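Local coordinates for protein spectinomycin phosphotransferase (Legionella pneumophila, PDB 3I1A) that probably transfers a phosphate group from a nucleotide to the antibiotic spectinomycin, making the bacterium resistant to it, at residues A[74-79]-A[224-229]; A[107-112]-A[212-217]; A[250-255]-A[319-324]. One frame throughout, in Å; residues are numbered along the deposited sequence.

Contact 1 (A[74-79]-A[224-229]); sequences IKEIIF and ESIYII
The carbonyl oxygen of E76, at the centre of an inverse gamma turn, is turned onto the edge of strand 226-228 and held there from two positions. I228 N gives it a hydrogen bond of 2.9 Å to E76 O, close to straight at 165°, and Y227 CA lies 3.3 Å from E76 O in a CA-H...O contact. In this protein kinase-like fold, the turn belongs to the loop that leaves helix 61-71 for strand 90-91, and the strand is one arm of the two-stranded hairpin 218-220/226-228. The segments run 54° apart; one direct backbone hydrogen bond crosses with one water bridge beside it, and no regular strand pairing forms. That water accepts from I78 N and donates to I228 O.

E76 also meets the strand through its methylenes: CB lies 3.3 Å from I226 O, and CG packs on I226 CG1. Its chain bends at chi2 (76°), which folds the carboxylate back toward its own loop, where OE1 receives a weak bond from K75 N. OE2 pairs with Q120 of helix 115-129, and the amide of Q120 also bonds to S225 OG and I226 N, so one glutamine ties both segments to that helix.

On the other flank, the Y227 ring lies along the loop backbone with I77 C in plane at its edge. The I78 side chain crosses Y227 at about a right angle. It is about 4 Å from the side chain of P101, which contacts AMP and ADP in other crystals of the protein, and about 4 Å from a bound MES molecule, probably from the crystallisation liquor. Further along, I78 CD1 runs beside I229 and meets its CG2 at 4.1 Å.

Contact 2 (A[107-112]-A[212-217]); sequences NGFTQN and DIHAGN
N107 OD1 is gripped by two backbone N-H groups of its own loop while the CB behind it leans on the carbonyls of A215 and G216. T110 N meets OD1 at 3.0 Å in a nearly straight bond (176°) almost along the C=O axis. F109 N, at 2.9 Å from N107 OD1, comes from above the carbonyl plane and closes an Asx turn. The opposing segment 212-217, with H210 before it, matches the HxDxxxxN signature of aminoglycoside phosphotransferases.

With OD1 fixed in this way, ND2 donates to a water that in turn bonds to G216 O. The contact sets the loop of N107, which binds AMP and ADP in other crystals of the protein, against the loop ending in N217, a magnesium ligand in a complex; neither ligand is bound in this model. The direct backbone link is G108 N to A215 O, 2.9 Å and clearly bent.

The ring of F109 covers the A215-G216 peptide with one face: A215 C sits over the ring centre, and G216 N lies 3.5 Å above the plane toward the rim. F109 CD2 also touches A215 CB. The rings of F109 and H214 meet rim to rim, neither over the face of the other, planes 17° apart. With chi1 at 56°, the imidazole of H214 folds back over its own backbone, and its ND1 accepts from G216 N at 3.0 Å.

Contact 3 (A[250-255]-A[319-324]); sequences VGNVWN and PNNVVE
The side-chain amides of N252 and N321 meet at their polar ends with planes 60° apart, the two chains crossing at about a right angle. N321 ND2 donates to N252 OD1 in a short bond of 2.6 Å. It is bent to 141°, and each partner is moderately tilted from the plane of the other's amide. Here a loop of the kinase-like fold, between helices 240-243 and 257-267, meets the start of the C-terminal helix 322-329, with N321 at its N-cap position.

The other end of the N321 amide is also engaged. Its OD1 accepts from V322 N of the next residue, which is not a capping bond, and from a water that links it to G251 N; partners at both ends favour this orientation of the amide. CG anti to the backbone N (chi1 -151°) carries the amide out to the loop.

To one side, N255 ND2 makes a weak, long hydrogen bond to N320 O at 3.4 Å. N320, like N252, has a left-handed backbone. In the conformer of E324 given, N320 N bonds to E324 OE1 at 2.7 Å, from above the carboxylate plane.

Apolar contact completes the join. V322, which also packs on I285 of helix 274-297, sets its CG1 3.6 Å from V250 CA and 3.9 Å from V250 CG2.

Overall arrangement
The three contacts form a row across the kinase-like fold: the centres of contacts 1 and 2 lie about 13 Å apart, those of 2 and 3 again about 13 Å, and those of 1 and 3 about 24 Å. Contact 2 falls in sequence between the two segments of contact 1, whereas contact 3 follows both. Contact 2 leads directly into strand 218-220, whose partner strand 226-228 carries contact 1; the two meet where I229 N probably bonds to N217 O at 2.8 Å. Toward contact 3, V253 packs on F109 and A215, and W254 on A215. The row thus runs from the loop after helix 61-71, past the nucleotide- and magnesium-binding residues, to the C-terminal helix.

Contact 1 (A[74-79]-A[224-229])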
ATOM      1  N   ILE A  74      -9.735   3.823 -16.394  1.00 27.50           N
ATOM      2  CA  ILE A  74      -8.562   4.396 -15.714  1.00 25.49           C
ATOM      3  C   ILE A  74      -7.335   3.921 -16.486  1.00 23.85           C
ATOM      4  O   ILE A  74      -7.171   2.729 -16.752  1.00 23.81           O
ATOM      5  CB  ILE A  74      -8.462   3.955 -14.231  1.00 27.52           C
ATOM      6  CG1 ILE A  74      -9.496   4.706 -13.381  1.00 28.20           C
ATOM      7  CG2 ILE A  74      -7.068   4.271 -13.672  1.00 27.83           C
ATOM      8  CD1 ILE A  74     -10.924   4.310 -13.621  1.00 30.80           C
ATOM      9  N   LYS A  75      -6.471   4.852 -16.856  1.00 22.70           N
ATOM     10  CA  LYS A  75      -5.299   4.505 -17.641  1.00 22.75           C
ATOM     11  C   LYS A  75      -4.007   4.325 -16.860  1.00 21.25           C
ATOM     12  O   LYS A  75      -3.117   3.562 -17.289  1.00 21.29           O
ATOM     13  CB  LYS A  75      -5.064   5.576 -18.711  1.00 28.14           C
ATOM     14  CG  LYS A  75      -6.199   5.719 -19.723  1.00 31.70           C
ATOM     15  CD  LYS A  75      -5.963   6.921 -20.640  1.00 35.85           C
ATOM     16  CE  LYS A  75      -7.156   7.151 -21.575  1.00 38.31           C
ATOM     17  NZ  LYS A  75      -6.924   8.250 -22.562  1.00 38.40           N
ATOM     18  N   GLU A  76      -3.910   5.019 -15.724  1.00 17.15           N
ATOM     19  CA  GLU A  76      -2.698   5.034 -14.908  1.00 17.96           C
ATOM     20  C   GLU A  76      -2.439   3.849 -14.000  1.00 16.68           C
ATOM     21  O   GLU A  76      -2.111   4.020 -12.827  1.00 15.37           O
ATOM     22  CB  GLU A  76      -2.645   6.337 -14.088  1.00 17.64           C
ATOM     23  CG  GLU A  76      -2.525   7.630 -14.933  1.00 18.88           C
ATOM     24  CD  GLU A  76      -3.817   8.051 -15.618  1.00 18.89           C
ATOM     25  OE1 GLU A  76      -4.859   7.368 -15.490  1.00 18.84           O
ATOM     26  OE2 GLU A  76      -3.794   9.104 -16.285  1.00 20.30           O
ATOM     27  N   ILE A  77      -2.585   2.654 -14.568  0.75 17.03           N
ATOM     28  CA  ILE A  77      -2.369   1.393 -13.873  0.75 16.74           C
ATOM     29  C   ILE A  77      -1.491   0.506 -14.771  0.75 17.05           C
ATOM     30  O   ILE A  77      -1.621   0.542 -16.004  0.75 16.94           O
ATOM     31  CB  ILE A  77      -3.721   0.660 -13.675  0.75 16.48           C
ATOM     32  CG1 ILE A  77      -4.657   1.517 -12.822  0.75 19.62           C
ATOM     33  CG2 ILE A  77      -3.492  -0.715 -13.067  0.75 16.69           C
ATOM     34  CD1 ILE A  77      -5.950   0.823 -12.475  0.75 22.32           C
ATOM     35  N   ILE A  78      -0.605  -0.283 -14.176  1.00 17.51           N
ATOM     36  CA  ILE A  78       0.205  -1.184 -14.981  1.00 17.50           C
ATOM     37  C   ILE A  78      -0.666  -2.426 -14.997  1.00 16.71           C
ATOM     38  O   ILE A  78      -0.663  -3.205 -14.044  1.00 17.33           O
ATOM     39  CB  ILE A  78       1.557  -1.497 -14.346  1.00 19.52           C
ATOM     40  CG1 ILE A  78       2.399  -0.216 -14.298  1.00 22.17           C
ATOM     41  CG2 ILE A  78       2.282  -2.578 -15.183  1.00 20.10           C
ATOM     42  CD1 ILE A  78       3.654  -0.344 -13.459  1.00 24.72           C
ATOM     43  N   PHE A  79      -1.440  -2.584 -16.071  1.00 17.38           N
ATOM     44  CA  PHE A  79      -2.354  -3.718 -16.213  1.00 17.30           C
ATOM     45  C   PHE A  79      -1.672  -4.984 -16.689  1.00 18.06           C
ATOM     46  O   PHE A  79      -0.646  -4.939 -17.376  1.00 17.26           O
ATOM     47  CB  PHE A  79      -3.461  -3.431 -17.231  1.00 17.77           C
ATOM     48  CG  PHE A  79      -4.377  -2.309 -16.843  1.00 19.59           C
ATOM     49  CD1 PHE A  79      -4.247  -1.040 -17.426  1.00 21.15           C
ATOM     50  CD2 PHE A  79      -5.373  -2.521 -15.903  1.00 19.45           C
ATOM     51  CE1 PHE A  79      -5.113   0.008 -17.073  1.00 21.22           C
ATOM     52  CE2 PHE A  79      -6.237  -1.486 -15.540  1.00 22.75           C
ATOM     53  CZ  PHE A  79      -6.103  -0.214 -16.133  1.00 23.01           C
ATOM     54  N   GLU A 224       6.318   9.910 -19.156  1.00 35.76           N
ATOM     55  CA  GLU A 224       6.319  10.743 -17.963  1.00 32.20           C
ATOM     56  C   GLU A 224       4.941  10.695 -17.284  1.00 29.79           C
ATOM     57  O   GLU A 224       4.582  11.595 -16.519  1.00 28.54           O
ATOM     58  CB  GLU A 224       6.671  12.173 -18.327  1.00 31.07           C
ATOM     59  N   SER A 225       4.162   9.663 -17.595  1.00 26.92           N
ATOM     60  CA  SER A 225       2.852   9.485 -16.968  1.00 26.38           C
ATOM     61  C   SER A 225       3.081   8.777 -15.647  1.00 24.14           C
ATOM     62  O   SER A 225       4.087   8.113 -15.476  1.00 24.43           O
ATOM     63  CB  SER A 225       1.945   8.601 -17.828  1.00 25.29           C
ATOM     64  OG  SER A 225       0.718   8.325 -17.160  1.00 28.49           O
ATOM     65  N   ILE A 226       2.160   8.943 -14.708  1.00 24.09           N
ATOM     66  CA  ILE A 226       2.249   8.256 -13.415  1.00 22.08           C
ATOM     67  C   ILE A 226       1.487   6.910 -13.486  1.00 20.13           C
ATOM     68  O   ILE A 226       0.653   6.692 -14.371  1.00 19.51           O
ATOM     69  CB  ILE A 226       1.628   9.102 -12.278  1.00 23.07           C
ATOM     70  CG1 ILE A 226       0.146   9.342 -12.541  1.00 23.65           C
ATOM     71  CG2 ILE A 226       2.356  10.440 -12.145  1.00 22.56           C
ATOM     72  CD1 ILE A 226      -0.737   8.823 -11.442  1.00 24.70           C
ATOM     73  N   TYR A 227       1.796   6.007 -12.557  1.00 17.01           N
ATOM     74  CA  TYR A 227       1.108   4.720 -12.455  1.00 18.29           C
ATOM     75  C   TYR A 227       0.940   4.468 -10.976  1.00 16.27           C
ATOM     76  O   TYR A 227       1.878   4.688 -10.207  1.00 17.36           O
ATOM     77  CB  TYR A 227       1.925   3.581 -13.070  1.00 17.46           C
ATOM     78  CG  TYR A 227       1.969   3.687 -14.571  1.00 21.72           C
ATOM     79  CD1 TYR A 227       0.949   3.150 -15.352  1.00 21.82           C
ATOM     80  CD2 TYR A 227       2.934   4.476 -15.197  1.00 24.49           C
ATOM     81  CE1 TYR A 227       0.874   3.420 -16.732  1.00 24.84           C
ATOM     82  CE2 TYR A 227       2.869   4.742 -16.559  1.00 25.55           C
ATOM     83  CZ  TYR A 227       1.835   4.221 -17.315  1.00 26.12           C
ATOM     84  OH  TYR A 227       1.743   4.559 -18.652  1.00 29.12           O
ATOM     85  N   ILE A 228      -0.258   4.058 -10.571  1.00 15.11           N
ATOM     86  CA  ILE A 228      -0.506   3.745  -9.164  1.00 14.45           C
ATOM     87  C   ILE A 228      -0.395   2.237  -9.006  1.00 14.42           C
ATOM     88  O   ILE A 228      -1.088   1.501  -9.697  1.00 15.81           O
ATOM     89  CB  ILE A 228      -1.912   4.184  -8.716  1.00 11.61           C
ATOM     90  CG1 ILE A 228      -2.013   5.710  -8.778  1.00 17.19           C
ATOM     91  CG2 ILE A 228      -2.164   3.685  -7.278  1.00 14.84           C
ATOM     92  CD1 ILE A 228      -3.418   6.226  -8.485  1.00 20.11           C
ATOM     93  N   ILE A 229       0.468   1.781  -8.097  1.00 15.84           N
ATOM     94  CA  ILE A 229       0.681   0.350  -7.898  1.00 14.25           C
ATOM     95  C   ILE A 229       0.244  -0.141  -6.526  1.00 16.31           C
ATOM     96  O   ILE A 229      -0.176   0.644  -5.674  1.00 16.34           O
ATOM     97  CB  ILE A 229       2.179  -0.054  -8.115  1.00 13.44           C
ATOM     98  CG1 ILE A 229       3.094   0.689  -7.134  1.00 13.40           C
ATOM     99  CG2 ILE A 229       2.576   0.261  -9.578  1.00 17.97           C
ATOM    100  CD1 ILE A 229       4.499   0.105  -7.073  1.00 14.69           C
TER
HETATM  101  O   HOH W   1      -0.349  -0.716 -11.358  1.00 19.77           O

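Contact 2 (A[107-112]-A[212-217])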
ATOM      1  N   ASN A 107       9.922   5.252  -8.316  1.00 22.63           N
ATOM      2  CA  ASN A 107       8.720   5.671  -7.584  1.00 21.14           C
ATOM      3  C   ASN A 107       8.876   7.114  -7.090  1.00 23.41           C
ATOM      4  O   ASN A 107       9.913   7.759  -7.321  1.00 20.85           O
ATOM      5  CB  ASN A 107       8.423   4.722  -6.407  1.00 20.03           C
ATOM      6  CG  ASN A 107       9.541   4.685  -5.381  1.00 22.31           C
ATOM      7  OD1 ASN A 107      10.240   5.690  -5.151  1.00 20.10           O
ATOM      8  ND2 ASN A 107       9.711   3.526  -4.742  1.00 21.14           N
ATOM      9  N   GLY A 108       7.837   7.611  -6.416  1.00 22.62           N
ATOM     10  CA  GLY A 108       7.817   8.978  -5.928  1.00 25.15           C
ATOM     11  C   GLY A 108       8.839   9.364  -4.882  1.00 26.48           C
ATOM     12  O   GLY A 108       9.029  10.560  -4.618  1.00 27.66           O
ATOM     13  N   PHE A 109       9.465   8.368  -4.261  1.00 26.72           N
ATOM     14  CA  PHE A 109      10.520   8.621  -3.279  1.00 28.25           C
ATOM     15  C   PHE A 109      11.738   8.961  -4.148  1.00 28.58           C
ATOM     16  O   PHE A 109      12.335  10.038  -4.042  1.00 30.70           O
ATOM     17  CB  PHE A 109      10.853   7.355  -2.467  1.00 30.43           C
ATOM     18  CG  PHE A 109       9.795   6.943  -1.462  1.00 33.83           C
ATOM     19  CD1 PHE A 109       9.539   5.591  -1.222  1.00 34.37           C
ATOM     20  CD2 PHE A 109       9.077   7.889  -0.730  1.00 35.68           C
ATOM     21  CE1 PHE A 109       8.587   5.194  -0.275  1.00 34.73           C
ATOM     22  CE2 PHE A 109       8.117   7.495   0.224  1.00 35.58           C
ATOM     23  CZ  PHE A 109       7.875   6.153   0.447  1.00 34.96           C
ATOM     24  N   THR A 110      12.057   8.030  -5.038  1.00 26.54           N
ATOM     25  CA  THR A 110      13.199   8.113  -5.952  1.00 25.35           C
ATOM     26  C   THR A 110      13.215   9.345  -6.838  1.00 25.50           C
ATOM     27  O   THR A 110      14.234  10.037  -6.954  1.00 23.22           O
ATOM     28  CB  THR A 110      13.211   6.879  -6.854  1.00 25.55           C
ATOM     29  OG1 THR A 110      13.212   5.709  -6.027  1.00 25.81           O
ATOM     30  CG2 THR A 110      14.435   6.883  -7.771  1.00 26.66           C
ATOM     31  N   GLN A 111      12.075   9.607  -7.465  1.00 25.55           N
ATOM     32  CA  GLN A 111      11.926  10.739  -8.368  1.00 26.88           C
ATOM     33  C   GLN A 111      10.687  11.536  -7.987  1.00 27.64           C
ATOM     34  O   GLN A 111       9.569  11.083  -8.203  1.00 29.15           O
ATOM     35  CB  GLN A 111      11.787  10.221  -9.804  1.00 26.45           C
ATOM     36  CG  GLN A 111      11.604  11.292 -10.844  1.00 29.29           C
ATOM     37  CD  GLN A 111      11.656  10.727 -12.247  1.00 28.81           C
ATOM     38  OE1 GLN A 111      10.712  10.858 -13.028  1.00 32.30           O
ATOM     39  NE2 GLN A 111      12.766  10.081 -12.571  1.00 30.64           N
ATOM     40  N   ASN A 112      10.881  12.721  -7.424  1.00 26.44           N
ATOM     41  CA  ASN A 112       9.738  13.539  -7.037  1.00 26.14           C
ATOM     42  C   ASN A 112       8.838  13.905  -8.207  1.00 22.81           C
ATOM     43  O   ASN A 112       9.315  14.191  -9.314  1.00 21.72           O
ATOM     44  CB  ASN A 112      10.216  14.804  -6.345  1.00 28.79           C
ATOM     45  CG  ASN A 112      11.094  14.498  -5.167  1.00 32.00           C
ATOM     46  OD1 ASN A 112      10.775  13.627  -4.355  1.00 33.94           O
ATOM     47  ND2 ASN A 112      12.224  15.195  -5.074  1.00 34.97           N
ATOM     48  N   ASP A 212      -3.369   2.818   0.810  1.00 15.07           N
ATOM     49  CA  ASP A 212      -1.980   2.957   1.220  1.00 14.90           C
ATOM     50  C   ASP A 212      -1.229   3.648   0.091  1.00 16.77           C
ATOM     51  O   ASP A 212      -0.138   3.222  -0.331  1.00 15.31           O
ATOM     52  CB  ASP A 212      -1.412   1.553   1.485  1.00 19.60           C
ATOM     53  CG  ASP A 212      -0.129   1.576   2.270  1.00 21.61           C
ATOM     54  OD1 ASP A 212       0.127   2.566   2.981  1.00 20.65           O
ATOM     55  OD2 ASP A 212       0.628   0.581   2.182  1.00 24.99           O
ATOM     56  N   ILE A 213      -1.804   4.753  -0.369  1.00 14.20           N
ATOM     57  CA  ILE A 213      -1.228   5.452  -1.495  1.00 14.74           C
ATOM     58  C   ILE A 213      -0.205   6.517  -1.153  1.00 15.22           C
ATOM     59  O   ILE A 213      -0.463   7.718  -1.242  1.00 14.95           O
ATOM     60  CB  ILE A 213      -2.386   5.971  -2.436  1.00 13.74           C
ATOM     61  CG1 ILE A 213      -1.806   6.601  -3.695  1.00 14.18           C
ATOM     62  CG2 ILE A 213      -3.332   6.912  -1.683  1.00 13.87           C
ATOM     63  CD1 ILE A 213      -0.835   5.668  -4.430  1.00 15.26           C
ATOM     64  N   HIS A 214       0.973   6.033  -0.737  1.00 16.23           N
ATOM     65  CA  HIS A 214       2.107   6.891  -0.416  1.00 17.19           C
ATOM     66  C   HIS A 214       3.037   6.927  -1.631  1.00 16.50           C
ATOM     67  O   HIS A 214       2.785   6.240  -2.626  1.00 15.53           O
ATOM     68  CB  HIS A 214       2.852   6.384   0.832  1.00 17.33           C
ATOM     69  CG  HIS A 214       3.316   4.970   0.734  1.00 18.30           C
ATOM     70  ND1 HIS A 214       4.491   4.609   0.102  1.00 19.29           N
ATOM     71  CD2 HIS A 214       2.779   3.826   1.218  1.00 20.07           C
ATOM     72  CE1 HIS A 214       4.652   3.302   0.207  1.00 20.80           C
ATOM     73  NE2 HIS A 214       3.630   2.804   0.880  1.00 21.31           N
ATOM     74  N   ALA A 215       4.100   7.727  -1.543  1.00 16.56           N
ATOM     75  CA  ALA A 215       5.016   7.918  -2.668  1.00 18.07           C
ATOM     76  C   ALA A 215       5.624   6.662  -3.245  1.00 19.24           C
ATOM     77  O   ALA A 215       5.957   6.621  -4.435  1.00 19.72           O
ATOM     78  CB  ALA A 215       6.109   8.912  -2.290  1.00 17.90           C
ATOM     79  N   GLY A 216       5.774   5.638  -2.412  1.00 17.56           N
ATOM     80  CA  GLY A 216       6.333   4.399  -2.892  1.00 19.73           C
ATOM     81  C   GLY A 216       5.408   3.664  -3.833  1.00 18.60           C
ATOM     82  O   GLY A 216       5.846   2.795  -4.585  1.00 18.50           O
ATOM     83  N   ASN A 217       4.122   4.010  -3.802  1.00 17.84           N
ATOM     84  CA  ASN A 217       3.152   3.349  -4.665  1.00 16.45           C
ATOM     85  C   ASN A 217       2.742   4.107  -5.925  1.00 13.75           C
ATOM     86  O   ASN A 217       1.753   3.781  -6.598  1.00 13.18           O
ATOM     87  CB  ASN A 217       1.956   2.905  -3.839  1.00 17.01           C
ATOM     88  CG  ASN A 217       2.303   1.697  -2.984  1.00 18.19           C
ATOM     89  OD1 ASN A 217       3.130   0.877  -3.392  1.00 17.57           O
ATOM     90  ND2 ASN A 217       1.687   1.572  -1.824  1.00 16.99           N
TER
HETATM   91  O   HOH W   2       7.965   1.345  -5.116  1.00 26.46           O

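Contact 3 (A[250-255]-A[319-324])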
ATOM      1  N   VAL A 250       4.562  10.596   4.461  1.00 17.83           N
ATOM      2  CA  VAL A 250       5.020   9.215   4.565  1.00 18.67           C
ATOM      3  C   VAL A 250       6.324   9.061   3.774  1.00 19.20           C
ATOM      4  O   VAL A 250       6.360   9.299   2.545  1.00 18.99           O
ATOM      5  CB  VAL A 250       3.969   8.213   4.018  1.00 16.57           C
ATOM      6  CG1 VAL A 250       4.509   6.780   4.083  1.00 17.38           C
ATOM      7  CG2 VAL A 250       2.706   8.303   4.836  1.00 17.57           C
ATOM      8  N   GLY A 251       7.380   8.669   4.486  1.00 20.81           N
ATOM      9  CA  GLY A 251       8.696   8.485   3.878  1.00 22.49           C
ATOM     10  C   GLY A 251       9.483   9.775   3.757  1.00 23.91           C
ATOM     11  O   GLY A 251      10.467   9.850   3.012  1.00 26.04           O
ATOM     12  N   ASN A 252       9.051  10.790   4.498  1.00 24.53           N
ATOM     13  CA  ASN A 252       9.667  12.105   4.507  1.00 26.77           C
ATOM     14  C   ASN A 252       9.629  12.827   3.158  1.00 27.76           C
ATOM     15  O   ASN A 252      10.531  13.593   2.812  1.00 29.70           O
ATOM     16  CB  ASN A 252      11.100  12.035   5.037  1.00 30.49           C
ATOM     17  CG  ASN A 252      11.388  13.142   6.036  1.00 32.92           C
ATOM     18  OD1 ASN A 252      11.355  12.930   7.258  1.00 36.53           O
ATOM     19  ND2 ASN A 252      11.634  14.338   5.530  1.00 33.22           N
ATOM     20  N   VAL A 253       8.588  12.545   2.383  1.00 25.17           N
ATOM     21  CA  VAL A 253       8.347  13.201   1.109  1.00 24.03           C
ATOM     22  C   VAL A 253       6.827  13.408   1.158  1.00 23.82           C
ATOM     23  O   VAL A 253       6.175  12.863   2.060  1.00 22.02           O
ATOM     24  CB  VAL A 253       8.755  12.313  -0.117  1.00 24.59           C
ATOM     25  CG1 VAL A 253      10.281  12.101  -0.120  1.00 24.35           C
ATOM     26  CG2 VAL A 253       8.035  10.970  -0.074  1.00 22.68           C
ATOM     27  N   TRP A 254       6.281  14.177   0.212  1.00 21.78           N
ATOM     28  CA  TRP A 254       4.839  14.466   0.169  1.00 22.40           C
ATOM     29  C   TRP A 254       4.450  15.221   1.446  1.00 21.84           C
ATOM     30  O   TRP A 254       3.508  14.859   2.155  1.00 23.70           O
ATOM     31  CB  TRP A 254       4.050  13.147   0.047  1.00 19.99           C
ATOM     32  CG  TRP A 254       4.143  12.479  -1.298  1.00 20.46           C
ATOM     33  CD1 TRP A 254       5.161  12.576  -2.220  1.00 20.49           C
ATOM     34  CD2 TRP A 254       3.174  11.589  -1.868  1.00 17.99           C
ATOM     35  NE1 TRP A 254       4.869  11.798  -3.324  1.00 19.64           N
ATOM     36  CE2 TRP A 254       3.658  11.187  -3.134  1.00 17.76           C
ATOM     37  CE3 TRP A 254       1.939  11.092  -1.427  1.00 19.85           C
ATOM     38  CZ2 TRP A 254       2.943  10.306  -3.972  1.00 18.86           C
ATOM     39  CZ3 TRP A 254       1.222  10.211  -2.259  1.00 18.31           C
ATOM     40  CH2 TRP A 254       1.731   9.830  -3.517  1.00 19.53           C
ATOM     41  N   ASN A 255       5.180  16.295   1.722  1.00 24.47           N
ATOM     42  CA  ASN A 255       4.955  17.110   2.908  1.00 25.26           C
ATOM     43  C   ASN A 255       5.082  18.595   2.586  1.00 26.64           C
ATOM     44  O   ASN A 255       5.267  19.415   3.480  1.00 26.11           O
ATOM     45  CB  ASN A 255       5.973  16.733   3.992  1.00 25.59           C
ATOM     46  CG  ASN A 255       7.373  16.520   3.427  1.00 28.92           C
ATOM     47  OD1 ASN A 255       7.763  17.158   2.452  1.00 28.54           O
ATOM     48  ND2 ASN A 255       8.134  15.622   4.043  1.00 30.06           N
ATOM     49  N   PRO A 319      11.816  15.596  12.017  1.00 25.58           N
ATOM     50  CA  PRO A 319      11.236  16.867  11.583  1.00 25.08           C
ATOM     51  C   PRO A 319      10.500  16.711  10.262  1.00 25.11           C
ATOM     52  O   PRO A 319      11.038  16.158   9.303  1.00 27.21           O
ATOM     53  CB  PRO A 319      12.461  17.777  11.442  1.00 23.24           C
ATOM     54  CG  PRO A 319      13.365  17.277  12.484  1.00 25.13           C
ATOM     55  CD  PRO A 319      13.246  15.761  12.324  1.00 25.65           C
ATOM     56  N   ASN A 320       9.269  17.203  10.217  1.00 24.86           N
ATOM     57  CA  ASN A 320       8.457  17.159   9.009  1.00 25.32           C
ATOM     58  C   ASN A 320       8.068  15.748   8.597  1.00 23.59           C
ATOM     59  O   ASN A 320       7.742  15.520   7.431  1.00 23.64           O
ATOM     60  CB  ASN A 320       9.193  17.811   7.827  1.00 30.53           C
ATOM     61  CG  ASN A 320       9.856  19.123   8.185  1.00 32.97           C
ATOM     62  OD1 ASN A 320      10.788  19.561   7.499  1.00 35.20           O
ATOM     63  ND2 ASN A 320       9.384  19.764   9.256  1.00 35.48           N
ATOM     64  N   ASN A 321       8.135  14.782   9.510  1.00 21.74           N
ATOM     65  CA  ASN A 321       7.734  13.428   9.124  1.00 21.12           C
ATOM     66  C   ASN A 321       6.283  13.196   9.548  1.00 19.05           C
ATOM     67  O   ASN A 321       5.586  14.153   9.918  1.00 19.05           O
ATOM     68  CB  ASN A 321       8.682  12.358   9.694  1.00 21.27           C
ATOM     69  CG  ASN A 321       8.756  11.111   8.800  1.00 22.71           C
ATOM     70  OD1 ASN A 321       7.823  10.316   8.744  1.00 22.09           O
ATOM     71  ND2 ASN A 321       9.864  10.954   8.083  1.00 23.04           N
ATOM     72  N   VAL A 322       5.823  11.949   9.512  1.00 18.09           N
ATOM     73  CA  VAL A 322       4.408  11.692   9.797  1.00 18.70           C
ATOM     74  C   VAL A 322       3.819  12.149  11.131  1.00 18.62           C
ATOM     75  O   VAL A 322       2.690  12.641  11.175  1.00 17.22           O
ATOM     76  CB  VAL A 322       4.029  10.200   9.533  1.00 16.63           C
ATOM     77  CG1 VAL A 322       4.243   9.887   8.030  1.00 18.28           C
ATOM     78  CG2 VAL A 322       4.846   9.228  10.397  1.00 15.59           C
ATOM     79  N   VAL A 323       4.576  12.014  12.212  1.00 17.65           N
ATOM     80  CA  VAL A 323       4.041  12.429  13.490  1.00 18.74           C
ATOM     81  C   VAL A 323       3.806  13.930  13.569  1.00 19.49           C
ATOM     82  O   VAL A 323       2.724  14.362  13.964  1.00 20.33           O
ATOM     83  CB  VAL A 323       4.953  11.968  14.656  1.00 16.61           C
ATOM     84  CG1 VAL A 323       4.423  12.549  15.981  1.00 16.20           C
ATOM     85  CG2 VAL A 323       4.983  10.439  14.695  1.00 14.99           C
ATOM     86  N   GLU A 324       4.798  14.731  13.189  0.50 19.26           N
ATOM     87  CA  GLU A 324       4.650  16.182  13.263  0.50 20.21           C
ATOM     88  C   GLU A 324       3.527  16.689  12.368  0.50 20.43           C
ATOM     89  O   GLU A 324       2.815  17.630  12.725  0.50 21.83           O
ATOM     90  CB  GLU A 324       5.970  16.879  12.913  0.50 21.39           C
ATOM     91  CG  GLU A 324       7.101  16.538  13.874  0.50 21.23           C
ATOM     92  CD  GLU A 324       8.287  17.468  13.746  0.50 24.37           C
ATOM     93  OE1 GLU A 324       8.501  18.002  12.638  0.50 23.35           O
ATOM     94  OE2 GLU A 324       9.014  17.654  14.752  0.50 23.94           O
TER
HETATM   95  O   HOH W   3       7.360   7.868   7.267  1.00 20.24           O